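Long-range contacts in computational Design of Enzyme (Synthetic construct, PDB 3TP4), which is an engineered protein on a glycosyl hydrolase family 26 scaffold, probably designed to carry an activated serine in a catalytic triad: residues F34-T39 against G322-A327; S179-G184 against D246-T251; G287-N292 against G328-P333. One frame throughout, in Å; residues are numbered along the deposited sequence.

How the interactions relate
All three contacts gather at the C-terminal ends of strands of the parallel barrel sheet, where the loops leading to the next helices begin. The centre of interaction 1 lies about 10 Å from that of interaction 3 and about 17 Å from that of interaction 2, while interactions 2 and 3 are about 16 Å apart. Along the chain, both segments of interaction 2 fall between those of interaction 1, whereas interactions 1 and 3 alternate. The continuous run 322-333, after strand 318-321, serves interactions 1 and 3. Asn324 probably hydrogen-bonds to Phe331 and Val332, and interactions 2 and 3 also touch, so the three are in mutual contact near the putative triad, whose histidine belongs to interaction 1.

Interaction 1. Residues F34-T39 against G322-A327; sequences FGHHGT and GENADA
His36 reaches Asn324 with the edge of its imidazole: NE2 donates a weak, bent hydrogen bond to Asn324 OD1 (3.3 Å, 140° at the hydrogen), and ring and amide planes stand nearly perpendicular. With CG swung away from the backbone N (chi1 -174°), the ring extends far enough to meet the loop after strand 318-321. Its other nitrogen, ND1, shares a hydrogen bond with Thr39 OG1 (2.8 Å), in plane, which fixes the ring's rotation. Asn324 is held more firmly from elsewhere, its OD1 by the backbone N of Phe331 and Val332, its ND2 by Asp55. Replacing His36 with an alanine would probably leave Thr39 without its imidazole mate and open a gap beside the Asn324 amide.

This buried end is the tight one. Toward solvent the contact thins to backbone and aliphatic atoms: Glu323 CA directs its hydrogen at His37 O (3.4 Å), and one water bridges that same oxygen (2.8 Å) to Asn324 N (2.8 Å). The extended Glu323 side chain passes alongside Gly38 to hydrogen-bond with Ser42, and a CB on Gly38 would collide with Glu323 OE2.

The nitrogens of the His37 ring have other partners: ND1 bonds to Glu320 and NE2 to Ser70, an arrangement consistent with a designed Ser-His-Glu triad. The chemistry thus implies a lightly bonded junction, in which a weak direct bond and a water bridge join the end of strand 32-37 to the loop, while the polar ends of His37 and Glu323 are engaged beyond it.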
ATOM      1  N   PHE A  34      -3.296  16.052  -5.148  1.00 24.54           N
ATOM      2  CA  PHE A  34      -3.491  15.331  -6.397  1.00 26.02           C
ATOM      3  C   PHE A  34      -2.238  14.535  -6.757  1.00 24.63           C
ATOM      4  O   PHE A  34      -1.130  15.070  -6.754  1.00 24.44           O
ATOM      5  CB  PHE A  34      -3.824  16.277  -7.557  1.00 22.60           C
ATOM      6  CG  PHE A  34      -3.814  15.586  -8.889  1.00 22.73           C
ATOM      7  CD1 PHE A  34      -4.827  14.695  -9.220  1.00 21.18           C
ATOM      8  CD2 PHE A  34      -2.763  15.783  -9.786  1.00 24.65           C
ATOM      9  CE1 PHE A  34      -4.818  14.041 -10.445  1.00 18.96           C
ATOM     10  CE2 PHE A  34      -2.740  15.136 -11.014  1.00 22.71           C
ATOM     11  CZ  PHE A  34      -3.763  14.275 -11.352  1.00 23.80           C
ATOM     12  N   GLY A  35      -2.425  13.261  -7.070  1.00 22.84           N
ATOM     13  CA  GLY A  35      -1.318  12.399  -7.460  1.00 23.57           C
ATOM     14  C   GLY A  35      -1.475  11.843  -8.864  1.00 24.51           C
ATOM     15  O   GLY A  35      -2.591  11.714  -9.380  1.00 23.16           O
ATOM     16  N   HIS A  36      -0.347  11.522  -9.490  1.00 24.68           N
ATOM     17  CA  HIS A  36      -0.355  10.970 -10.835  1.00 26.14           C
ATOM     18  C   HIS A  36       0.736   9.915 -10.950  1.00 25.46           C
ATOM     19  O   HIS A  36       1.865  10.124 -10.496  1.00 25.95           O
ATOM     20  CB  HIS A  36      -0.139  12.079 -11.869  1.00 23.76           C
ATOM     21  CG  HIS A  36      -0.286  11.627 -13.292  1.00 25.74           C
ATOM     22  ND1 HIS A  36       0.524  12.091 -14.305  1.00 24.19           N
ATOM     23  CD2 HIS A  36      -1.160  10.769 -13.871  1.00 23.50           C
ATOM     24  CE1 HIS A  36       0.167  11.530 -15.446  1.00 24.02           C
ATOM     25  NE2 HIS A  36      -0.853  10.725 -15.212  1.00 25.07           N
ATOM     26  N   HIS A  37       0.379   8.786 -11.549  1.00 25.40           N
ATOM     27  CA  HIS A  37       1.274   7.632 -11.669  1.00 28.00           C
ATOM     28  C   HIS A  37       2.254   7.802 -12.829  1.00 28.56           C
ATOM     29  O   HIS A  37       1.850   8.139 -13.951  1.00 28.09           O
ATOM     30  CB  HIS A  37       0.450   6.358 -11.856  1.00 29.39           C
ATOM     31  CG  HIS A  37       1.151   5.113 -11.408  1.00 29.68           C
ATOM     32  ND1 HIS A  37       1.246   4.748 -10.082  1.00 33.67           N
ATOM     33  CD2 HIS A  37       1.796   4.152 -12.110  1.00 30.62           C
ATOM     34  CE1 HIS A  37       1.919   3.615  -9.986  1.00 32.17           C
ATOM     35  NE2 HIS A  37       2.264   3.231 -11.203  1.00 32.73           N
ATOM     36  N   GLY A  38       3.535   7.582 -12.547  1.00 31.02           N
ATOM     37  CA  GLY A  38       4.589   7.698 -13.541  1.00 34.21           C
ATOM     38  C   GLY A  38       4.561   9.059 -14.202  1.00 30.23           C
ATOM     39  O   GLY A  38       4.653   9.179 -15.427  1.00 30.00           O
ATOM     40  N   THR A  39       4.436  10.101 -13.390  1.00 29.80           N
ATOM     41  CA  THR A  39       4.045  11.395 -13.930  1.00 29.54           C
ATOM     42  C   THR A  39       5.162  12.057 -14.726  1.00 29.10           C
ATOM     43  O   THR A  39       4.890  12.814 -15.652  1.00 29.68           O
ATOM     44  CB  THR A  39       3.499  12.344 -12.845  1.00 28.00           C
ATOM     45  OG1 THR A  39       2.814  13.434 -13.473  1.00 27.23           O
ATOM     46  CG2 THR A  39       4.623  12.884 -11.966  1.00 26.09           C
ATOM     47  N   GLY A 322      -4.277   7.503 -12.889  1.00 26.20           N
ATOM     48  CA  GLY A 322      -3.406   6.563 -13.573  1.00 28.13           C
ATOM     49  C   GLY A 322      -2.372   7.119 -14.542  1.00 31.37           C
ATOM     50  O   GLY A 322      -2.336   8.314 -14.851  1.00 29.72           O
ATOM     51  N   GLU A 323      -1.537   6.218 -15.050  1.00 27.31           N
ATOM     52  CA  GLU A 323      -0.417   6.592 -15.909  1.00 26.99           C
ATOM     53  C   GLU A 323      -0.855   7.080 -17.298  1.00 25.47           C
ATOM     54  O   GLU A 323      -1.797   6.555 -17.889  1.00 31.58           O
ATOM     55  CB  GLU A 323       0.537   5.392 -16.046  1.00 29.52           C
ATOM     56  CG  GLU A 323       1.884   5.723 -16.683  1.00 41.04           C
ATOM     57  CD  GLU A 323       2.904   4.603 -16.486  1.00 49.96           C
ATOM     58  OE1 GLU A 323       2.476   3.443 -16.308  1.00 48.51           O
ATOM     59  OE2 GLU A 323       4.123   4.882 -16.492  1.00 53.10           O
ATOM     60  N   ASN A 324      -0.160   8.082 -17.821  1.00 28.37           N
ATOM     61  CA  ASN A 324      -0.423   8.554 -19.177  1.00 29.18           C
ATOM     62  C   ASN A 324       0.446   7.809 -20.211  1.00 28.62           C
ATOM     63  O   ASN A 324       1.465   8.321 -20.652  1.00 30.24           O
ATOM     64  CB  ASN A 324      -0.189  10.061 -19.267  1.00 24.74           C
ATOM     65  CG  ASN A 324      -1.418  10.867 -18.868  1.00 27.53           C
ATOM     66  OD1 ASN A 324      -2.274  10.386 -18.133  1.00 28.80           O
ATOM     67  ND2 ASN A 324      -1.519  12.085 -19.379  1.00 25.99           N
ATOM     68  N   ALA A 325       0.039   6.599 -20.579  1.00 32.59           N
ATOM     69  CA  ALA A 325       0.873   5.747 -21.428  1.00 38.20           C
ATOM     70  C   ALA A 325       0.875   6.208 -22.880  1.00 42.09           C
ATOM     71  O   ALA A 325       1.932   6.462 -23.453  1.00 46.45           O
ATOM     72  CB  ALA A 325       0.428   4.301 -21.331  1.00 39.52           C
ATOM     73  N   ASP A 326      -0.310   6.327 -23.470  1.00 41.19           N
ATOM     74  CA  ASP A 326      -0.421   6.745 -24.864  1.00 45.83           C
ATOM     75  C   ASP A 326      -1.804   7.315 -25.167  1.00 42.02           C
ATOM     76  O   ASP A 326      -2.674   7.343 -24.298  1.00 36.50           O
ATOM     77  CB  ASP A 326      -0.113   5.563 -25.788  1.00 45.26           C
ATOM     78  CG  ASP A 326      -0.895   4.322 -25.418  1.00 45.09           C
ATOM     79  OD1 ASP A 326      -2.121   4.428 -25.208  1.00 43.85           O
ATOM     80  OD2 ASP A 326      -0.285   3.240 -25.322  1.00 57.26           O
ATOM     81  N   ALA A 327      -2.004   7.750 -26.409  1.00 40.56           N
ATOM     82  CA  ALA A 327      -3.256   8.385 -26.811  1.00 45.23           C
ATOM     83  C   ALA A 327      -4.466   7.531 -26.465  1.00 38.69           C
ATOM     84  O   ALA A 327      -5.511   8.046 -26.057  1.00 33.94           O
ATOM     85  CB  ALA A 327      -3.244   8.708 -28.307  1.00 44.66           C
TER
HETATM   86  O   HOH W   1       1.928   9.341 -16.512  1.00 32.80           O

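Interaction 2. Residues S179-G184 against D246-T251; sequences SWFWWG and DTYDST. With ACY (acetic acid), chain C.
Asp246 OD2 is gripped by two groups, a salt bridge from Arg171 and a water 2.7 Å away that carries the link on to Phe181 O across the contact. Asp246 belongs to strand 242-249 of the TIM barrel. The opposing segment 179-184 follows strand 168-174, and thus reaches past the intervening strand 213-217 to meet it. One direct backbone bond ties the two: Tyr248 N donates to Ser179 O (3.1 Å).

Phe181 fills the angle between Asp246 and Tyr248. Its chi1 of -52° sets CG beside the backbone N, which brings CD2 to 3.5 Å from Asp246 CB. The far edge of the ring, CE2 and CZ, points at the face of Tyr248 in a T-shaped stack, with centroids 5.1 Å apart and planes at 74°. CZ sits above the tyrosine face but displaced toward its rim. The ring of Phe181 stands steeply against the carboxylate of Asp246, whose OD1 is satisfied by Thr281. Both aromatic residues are buried, and the tyrosine side chain lies near, without touching, the putative triad.

The other side is thinner and more exposed. Ser179 OG hydrogen-bonds to Ser286. An acetic acid molecule, probably from the crystallisation liquor, takes a hydrogen bond from Trp180 N and a weak one from Phe181 N. The indole of Trp180 meets the strand at a slant, its CZ3 resting 3.5 Å from the CG2 methyl of Thr247.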
ATOM      1  N   SER A 179     -12.173  -2.092 -12.380  1.00 44.62           N
ATOM      2  CA  SER A 179     -12.689  -0.781 -11.955  1.00 36.83           C
ATOM      3  C   SER A 179     -12.859  -0.664 -10.439  1.00 41.25           C
ATOM      4  O   SER A 179     -12.915   0.452  -9.894  1.00 39.18           O
ATOM      5  CB  SER A 179     -14.015  -0.440 -12.646  1.00 47.31           C
ATOM      6  OG  SER A 179     -13.798   0.341 -13.812  1.00 50.42           O
ATOM      7  N   TRP A 180     -12.969  -1.809  -9.763  1.00 32.48           N
ATOM      8  CA  TRP A 180     -13.105  -1.808  -8.308  1.00 32.16           C
ATOM      9  C   TRP A 180     -11.888  -2.374  -7.606  1.00 25.68           C
ATOM     10  O   TRP A 180     -11.764  -2.223  -6.391  1.00 31.70           O
ATOM     11  CB  TRP A 180     -14.360  -2.561  -7.848  1.00 28.61           C
ATOM     12  CG  TRP A 180     -15.618  -2.070  -8.477  1.00 30.38           C
ATOM     13  CD1 TRP A 180     -16.396  -2.735  -9.399  1.00 28.44           C
ATOM     14  CD2 TRP A 180     -16.255  -0.804  -8.253  1.00 25.68           C
ATOM     15  NE1 TRP A 180     -17.479  -1.962  -9.742  1.00 32.32           N
ATOM     16  CE2 TRP A 180     -17.419  -0.773  -9.056  1.00 32.02           C
ATOM     17  CE3 TRP A 180     -15.960   0.302  -7.443  1.00 26.37           C
ATOM     18  CZ2 TRP A 180     -18.288   0.327  -9.078  1.00 32.75           C
ATOM     19  CZ3 TRP A 180     -16.821   1.396  -7.465  1.00 35.36           C
ATOM     20  CH2 TRP A 180     -17.974   1.396  -8.277  1.00 34.43           C
ATOM     21  N   PHE A 181     -11.022  -3.062  -8.352  1.00 24.13           N
ATOM     22  CA  PHE A 181      -9.697  -3.440  -7.856  1.00 24.15           C
ATOM     23  C   PHE A 181      -9.682  -4.359  -6.624  1.00 28.47           C
ATOM     24  O   PHE A 181      -8.804  -4.220  -5.767  1.00 27.99           O
ATOM     25  CB  PHE A 181      -8.856  -2.175  -7.539  1.00 27.06           C
ATOM     26  CG  PHE A 181      -8.786  -1.170  -8.671  1.00 31.50           C
ATOM     27  CD1 PHE A 181      -7.797  -1.254  -9.638  1.00 34.52           C
ATOM     28  CD2 PHE A 181      -9.697  -0.126  -8.747  1.00 29.85           C
ATOM     29  CE1 PHE A 181      -7.729  -0.321 -10.672  1.00 32.18           C
ATOM     30  CE2 PHE A 181      -9.640   0.809  -9.777  1.00 31.49           C
ATOM     31  CZ  PHE A 181      -8.653   0.712 -10.740  1.00 31.71           C
ATOM     32  N   TRP A 182     -10.625  -5.292  -6.506  1.00 24.88           N
ATOM     33  CA  TRP A 182     -10.527  -6.260  -5.417  1.00 23.75           C
ATOM     34  C   TRP A 182      -9.579  -7.366  -5.857  1.00 23.40           C
ATOM     35  O   TRP A 182      -9.710  -7.888  -6.962  1.00 29.27           O
ATOM     36  CB  TRP A 182     -11.875  -6.913  -5.090  1.00 22.49           C
ATOM     37  CG  TRP A 182     -12.986  -6.020  -4.626  1.00 23.17           C
ATOM     38  CD1 TRP A 182     -13.178  -4.696  -4.922  1.00 21.93           C
ATOM     39  CD2 TRP A 182     -14.082  -6.411  -3.799  1.00 21.80           C
ATOM     40  NE1 TRP A 182     -14.334  -4.247  -4.324  1.00 21.56           N
ATOM     41  CE2 TRP A 182     -14.905  -5.279  -3.626  1.00 21.39           C
ATOM     42  CE3 TRP A 182     -14.450  -7.613  -3.185  1.00 24.93           C
ATOM     43  CZ2 TRP A 182     -16.078  -5.314  -2.865  1.00 21.05           C
ATOM     44  CZ3 TRP A 182     -15.607  -7.646  -2.424  1.00 27.70           C
ATOM     45  CH2 TRP A 182     -16.408  -6.511  -2.273  1.00 23.55           C
ATOM     46  N   TRP A 183      -8.641  -7.748  -5.000  1.00 22.46           N
ATOM     47  CA  TRP A 183      -7.776  -8.881  -5.326  1.00 25.46           C
ATOM     48  C   TRP A 183      -8.526 -10.149  -4.963  1.00 26.17           C
ATOM     49  O   TRP A 183      -8.653 -10.476  -3.783  1.00 25.47           O
ATOM     50  CB  TRP A 183      -6.466  -8.827  -4.531  1.00 25.84           C
ATOM     51  CG  TRP A 183      -5.461  -9.863  -4.989  1.00 33.18           C
ATOM     52  CD1 TRP A 183      -5.543 -10.646  -6.110  1.00 34.84           C
ATOM     53  CD2 TRP A 183      -4.231 -10.217  -4.343  1.00 29.13           C
ATOM     54  NE1 TRP A 183      -4.438 -11.466  -6.199  1.00 34.90           N
ATOM     55  CE2 TRP A 183      -3.616 -11.218  -5.133  1.00 32.93           C
ATOM     56  CE3 TRP A 183      -3.585  -9.783  -3.177  1.00 25.60           C
ATOM     57  CZ2 TRP A 183      -2.390 -11.793  -4.789  1.00 36.09           C
ATOM     58  CZ3 TRP A 183      -2.365 -10.354  -2.839  1.00 29.38           C
ATOM     59  CH2 TRP A 183      -1.782 -11.350  -3.641  1.00 35.70           C
ATOM     60  N   GLY A 184      -9.053 -10.852  -5.962  1.00 24.79           N
ATOM     61  CA  GLY A 184      -9.845 -12.045  -5.692  1.00 29.45           C
ATOM     62  C   GLY A 184      -9.173 -13.066  -4.770  1.00 31.02           C
ATOM     63  O   GLY A 184      -9.818 -13.653  -3.903  1.00 32.43           O
ATOM     64  N   ASP A 246      -9.861   2.432  -3.851  1.00 26.73           N
ATOM     65  CA  ASP A 246      -9.595   2.500  -5.286  1.00 24.19           C
ATOM     66  C   ASP A 246     -10.907   2.419  -6.055  1.00 30.13           C
ATOM     67  O   ASP A 246     -11.604   1.405  -5.995  1.00 28.93           O
ATOM     68  CB  ASP A 246      -8.681   1.346  -5.708  1.00 25.71           C
ATOM     69  CG  ASP A 246      -7.414   1.271  -4.872  1.00 33.15           C
ATOM     70  OD1 ASP A 246      -6.762   2.314  -4.663  1.00 24.29           O
ATOM     71  OD2 ASP A 246      -7.079   0.170  -4.404  1.00 45.05           O
ATOM     72  N   THR A 247     -11.240   3.483  -6.779  1.00 26.70           N
ATOM     73  CA  THR A 247     -12.507   3.543  -7.486  1.00 29.74           C
ATOM     74  C   THR A 247     -12.379   4.289  -8.803  1.00 28.67           C
ATOM     75  O   THR A 247     -12.063   5.485  -8.824  1.00 25.79           O
ATOM     76  CB  THR A 247     -13.582   4.253  -6.643  1.00 31.14           C
ATOM     77  OG1 THR A 247     -13.773   3.535  -5.423  1.00 33.53           O
ATOM     78  CG2 THR A 247     -14.897   4.303  -7.397  1.00 29.83           C
ATOM     79  N   TYR A 248     -12.612   3.574  -9.900  1.00 27.25           N
ATOM     80  CA  TYR A 248     -12.684   4.189 -11.217  1.00 29.80           C
ATOM     81  C   TYR A 248     -14.137   4.149 -11.675  1.00 32.13           C
ATOM     82  O   TYR A 248     -14.867   3.225 -11.335  1.00 28.68           O
ATOM     83  CB  TYR A 248     -11.784   3.461 -12.215  1.00 30.79           C
ATOM     84  CG  TYR A 248     -10.327   3.866 -12.151  1.00 36.51           C
ATOM     85  CD1 TYR A 248      -9.744   4.273 -10.959  1.00 31.66           C
ATOM     86  CD2 TYR A 248      -9.539   3.859 -13.290  1.00 42.97           C
ATOM     87  CE1 TYR A 248      -8.400   4.658 -10.907  1.00 29.66           C
ATOM     88  CE2 TYR A 248      -8.202   4.235 -13.244  1.00 47.79           C
ATOM     89  CZ  TYR A 248      -7.639   4.633 -12.049  1.00 38.97           C
ATOM     90  OH  TYR A 248      -6.311   5.017 -12.013  1.00 35.32           O
ATOM     91  N   ASP A 249     -14.561   5.165 -12.419  1.00 28.60           N
ATOM     92  CA  ASP A 249     -15.930   5.225 -12.930  1.00 27.61           C
ATOM     93  C   ASP A 249     -15.936   5.989 -14.241  1.00 34.67           C
ATOM     94  O   ASP A 249     -15.121   6.898 -14.439  1.00 29.07           O
ATOM     95  CB  ASP A 249     -16.870   5.895 -11.914  1.00 29.28           C
ATOM     96  CG  ASP A 249     -18.133   6.486 -12.566  1.00 39.07           C
ATOM     97  OD1 ASP A 249     -19.161   5.776 -12.680  1.00 35.88           O
ATOM     98  OD2 ASP A 249     -18.103   7.677 -12.950  1.00 31.91           O
ATOM     99  N   SER A 250     -16.831   5.608 -15.148  1.00 32.32           N
ATOM    100  CA  SER A 250     -16.990   6.342 -16.402  1.00 35.71           C
ATOM    101  C   SER A 250     -18.416   6.863 -16.617  1.00 38.93           C
ATOM    102  O   SER A 250     -18.711   7.430 -17.670  1.00 41.00           O
ATOM    103  CB  SER A 250     -16.538   5.494 -17.603  1.00 33.08           C
ATOM    104  OG  SER A 250     -17.398   4.385 -17.777  1.00 40.36           O
ATOM    105  N   THR A 251     -19.292   6.683 -15.628  1.00 36.65           N
ATOM    106  CA  THR A 251     -20.670   7.180 -15.733  1.00 36.09           C
ATOM    107  C   THR A 251     -20.842   8.616 -15.236  1.00 42.95           C
ATOM    108  O   THR A 251     -21.622   9.383 -15.802  1.00 46.64           O
ATOM    109  CB  THR A 251     -21.686   6.301 -14.973  1.00 38.19           C
ATOM    110  OG1 THR A 251     -21.565   6.523 -13.560  1.00 38.17           O
ATOM    111  CG2 THR A 251     -21.473   4.821 -15.283  1.00 39.96           C
TER
HETATM  112  C   ACY C 476     -14.404  -4.777 -11.125  1.00 54.80           C
HETATM  113  O   ACY C 476     -13.519  -4.390 -10.297  1.00 41.15           O
HETATM  114  OXT ACY C 476     -15.034  -5.860 -10.933  1.00 60.29           O
HETATM  115  CH3 ACY C 476     -14.806  -3.897 -12.266  1.00 42.58           C
HETATM  116  O   HOH W   2      -6.984  -2.520  -4.525  1.00 27.78           O

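Interaction 3. Residues G287-N292 against G328-P333; sequences GGVGTN and GQHFVP
Val289 and His330 make the shorter of two direct backbone bonds between these loops, Val289 N donating to His330 O at 2.8 Å. The second runs from Asn292 N to Gly328 O (3.1 Å). Between them one water links the two loops: it lies within hydrogen-bonding distance of Gly287 O and Gly328 O and accepts from the N-H groups of Gly290 (N at 2.8 Å from the water O) and His330 (N at 3.1 Å).

Glycines let the backbones come this close. Gly288 CA lies over one face of the Phe331 ring in a CH-pi contact, 3.9 Å from its centroid, and a CB on Gly288 would strike His330 O. At Gly328 a side chain would run into Asn292 ND2, which now lies beside Gly328 CA. The imidazole of His330 presents a face to the peptide between Val289 and Gly290. On the hydrophobic side, Val289 CG2 occupies the crowded position between backbone N and carbonyl carbon and from there meets Pro333 CG at 4.0 Å.

A second shell positions these groups. His330 is held at both ring nitrogens, ND1 by Asp326 O and NE2 by Asp337, which limits its rotation. Phe331 also packs against Tyr248, at the end of strand 242-249.

Thr291 and Asn292 lie at the exposed rim, on the way to helix 299-308. Inward, Val332 packs on Phe34 and His36 of strand 32-37 and on Thr321 of strand 318-321, while Pro333 rests on Leu340 and Phe343 of helix 340-348.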
ATOM      1  N   GLY A 287     -11.121   3.244 -17.895  1.00 30.15           N
ATOM      2  CA  GLY A 287     -10.612   3.151 -19.247  1.00 35.90           C
ATOM      3  C   GLY A 287      -9.833   4.382 -19.666  1.00 37.76           C
ATOM      4  O   GLY A 287      -9.314   4.437 -20.778  1.00 34.59           O
ATOM      5  N   GLY A 288      -9.748   5.375 -18.786  1.00 31.32           N
ATOM      6  CA  GLY A 288      -8.988   6.570 -19.096  1.00 30.72           C
ATOM      7  C   GLY A 288      -9.816   7.582 -19.865  1.00 31.56           C
ATOM      8  O   GLY A 288     -10.998   7.366 -20.101  1.00 33.50           O
ATOM      9  N   VAL A 289      -9.190   8.688 -20.251  1.00 31.90           N
ATOM     10  CA  VAL A 289      -9.890   9.771 -20.922  1.00 33.73           C
ATOM     11  C   VAL A 289      -9.422   9.914 -22.366  1.00 38.93           C
ATOM     12  O   VAL A 289      -9.731  10.901 -23.032  1.00 34.28           O
ATOM     13  CB  VAL A 289      -9.671  11.111 -20.192  1.00 29.43           C
ATOM     14  CG1 VAL A 289     -10.177  11.011 -18.754  1.00 26.45           C
ATOM     15  CG2 VAL A 289      -8.198  11.491 -20.218  1.00 31.32           C
ATOM     16  N   GLY A 290      -8.664   8.932 -22.840  1.00 40.81           N
ATOM     17  CA  GLY A 290      -8.173   8.949 -24.205  1.00 40.37           C
ATOM     18  C   GLY A 290      -9.051   8.150 -25.151  1.00 44.88           C
ATOM     19  O   GLY A 290     -10.232   7.938 -24.889  1.00 39.54           O
ATOM     20  N   THR A 291      -8.448   7.697 -26.248  1.00 49.93           N
ATOM     21  CA  THR A 291      -9.142   7.018 -27.343  1.00 50.84           C
ATOM     22  C   THR A 291     -10.010   5.849 -26.905  1.00 49.59           C
ATOM     23  O   THR A 291     -11.171   5.741 -27.293  1.00 54.99           O
ATOM     24  CB  THR A 291      -8.122   6.482 -28.361  1.00 56.49           C
ATOM     25  OG1 THR A 291      -7.347   7.572 -28.875  1.00 58.84           O
ATOM     26  CG2 THR A 291      -8.826   5.769 -29.500  1.00 66.60           C
ATOM     27  N   ASN A 292      -9.436   4.964 -26.099  1.00 47.47           N
ATOM     28  CA  ASN A 292     -10.146   3.776 -25.658  1.00 50.40           C
ATOM     29  C   ASN A 292     -10.942   4.040 -24.388  1.00 51.00           C
ATOM     30  O   ASN A 292     -11.486   3.117 -23.779  1.00 47.26           O
ATOM     31  CB  ASN A 292      -9.159   2.628 -25.443  1.00 53.27           C
ATOM     32  CG  ASN A 292      -8.311   2.360 -26.673  1.00 56.65           C
ATOM     33  OD1 ASN A 292      -8.792   2.458 -27.804  1.00 54.43           O
ATOM     34  ND2 ASN A 292      -7.038   2.035 -26.459  1.00 55.42           N
ATOM     35  N   GLY A 328      -4.333   6.226 -26.656  1.00 37.52           N
ATOM     36  CA  GLY A 328      -5.429   5.315 -26.376  1.00 36.60           C
ATOM     37  C   GLY A 328      -5.699   5.180 -24.889  1.00 34.59           C
ATOM     38  O   GLY A 328      -6.851   5.134 -24.461  1.00 36.86           O
ATOM     39  N   GLN A 329      -4.632   5.108 -24.096  1.00 35.31           N
ATOM     40  CA  GLN A 329      -4.782   4.905 -22.655  1.00 37.46           C
ATOM     41  C   GLN A 329      -4.016   5.940 -21.838  1.00 34.33           C
ATOM     42  O   GLN A 329      -2.795   5.865 -21.687  1.00 36.08           O
ATOM     43  CB  GLN A 329      -4.327   3.501 -22.255  1.00 45.76           C
ATOM     44  CG  GLN A 329      -4.679   3.148 -20.827  1.00 54.19           C
ATOM     45  CD  GLN A 329      -4.238   1.756 -20.454  1.00 64.77           C
ATOM     46  OE1 GLN A 329      -3.349   1.183 -21.083  1.00 56.96           O
ATOM     47  NE2 GLN A 329      -4.866   1.194 -19.427  1.00 74.35           N
ATOM     48  N   HIS A 330      -4.745   6.912 -21.309  1.00 32.54           N
ATOM     49  CA  HIS A 330      -4.147   7.890 -20.418  1.00 31.42           C
ATOM     50  C   HIS A 330      -5.225   8.466 -19.508  1.00 30.74           C
ATOM     51  O   HIS A 330      -6.411   8.430 -19.840  1.00 32.51           O
ATOM     52  CB  HIS A 330      -3.391   8.976 -21.201  1.00 28.39           C
ATOM     53  CG  HIS A 330      -4.258   9.816 -22.090  1.00 31.16           C
ATOM     54  ND1 HIS A 330      -4.667   9.404 -23.343  1.00 34.69           N
ATOM     55  CD2 HIS A 330      -4.752  11.069 -21.927  1.00 35.35           C
ATOM     56  CE1 HIS A 330      -5.391  10.359 -23.904  1.00 37.85           C
ATOM     57  NE2 HIS A 330      -5.459  11.380 -23.067  1.00 35.50           N
ATOM     58  N   PHE A 331      -4.824   8.968 -18.347  1.00 25.88           N
ATOM     59  CA  PHE A 331      -5.809   9.306 -17.324  1.00 28.36           C
ATOM     60  C   PHE A 331      -5.864  10.787 -16.976  1.00 25.47           C
ATOM     61  O   PHE A 331      -6.877  11.266 -16.472  1.00 26.63           O
ATOM     62  CB  PHE A 331      -5.600   8.433 -16.084  1.00 23.70           C
ATOM     63  CG  PHE A 331      -5.903   6.989 -16.336  1.00 27.53           C
ATOM     64  CD1 PHE A 331      -4.953   6.163 -16.924  1.00 29.42           C
ATOM     65  CD2 PHE A 331      -7.152   6.465 -16.040  1.00 34.38           C
ATOM     66  CE1 PHE A 331      -5.237   4.826 -17.176  1.00 36.10           C
ATOM     67  CE2 PHE A 331      -7.443   5.127 -16.294  1.00 30.54           C
ATOM     68  CZ  PHE A 331      -6.486   4.310 -16.857  1.00 32.81           C
ATOM     69  N   VAL A 332      -4.776  11.499 -17.253  1.00 24.55           N
ATOM     70  CA  VAL A 332      -4.786  12.964 -17.198  1.00 27.01           C
ATOM     71  C   VAL A 332      -5.002  13.512 -18.610  1.00 30.27           C
ATOM     72  O   VAL A 332      -4.207  13.241 -19.502  1.00 32.46           O
ATOM     73  CB  VAL A 332      -3.469  13.518 -16.614  1.00 24.40           C
ATOM     74  CG1 VAL A 332      -3.369  15.038 -16.833  1.00 27.09           C
ATOM     75  CG2 VAL A 332      -3.335  13.155 -15.109  1.00 26.77           C
ATOM     76  N   PRO A 333      -6.080  14.285 -18.817  1.00 30.43           N
ATOM     77  CA  PRO A 333      -6.364  14.851 -20.146  1.00 32.57           C
ATOM     78  C   PRO A 333      -5.215  15.703 -20.670  1.00 33.26           C
ATOM     79  O   PRO A 333      -4.513  16.345 -19.891  1.00 28.82           O
ATOM     80  CB  PRO A 333      -7.591  15.741 -19.903  1.00 29.44           C
ATOM     81  CG  PRO A 333      -8.212  15.226 -18.659  1.00 29.25           C
ATOM     82  CD  PRO A 333      -7.090  14.675 -17.815  1.00 27.63           C
TER
HETATM   83  O   HOH W   3      -7.664   6.369 -22.190  1.00 31.89           O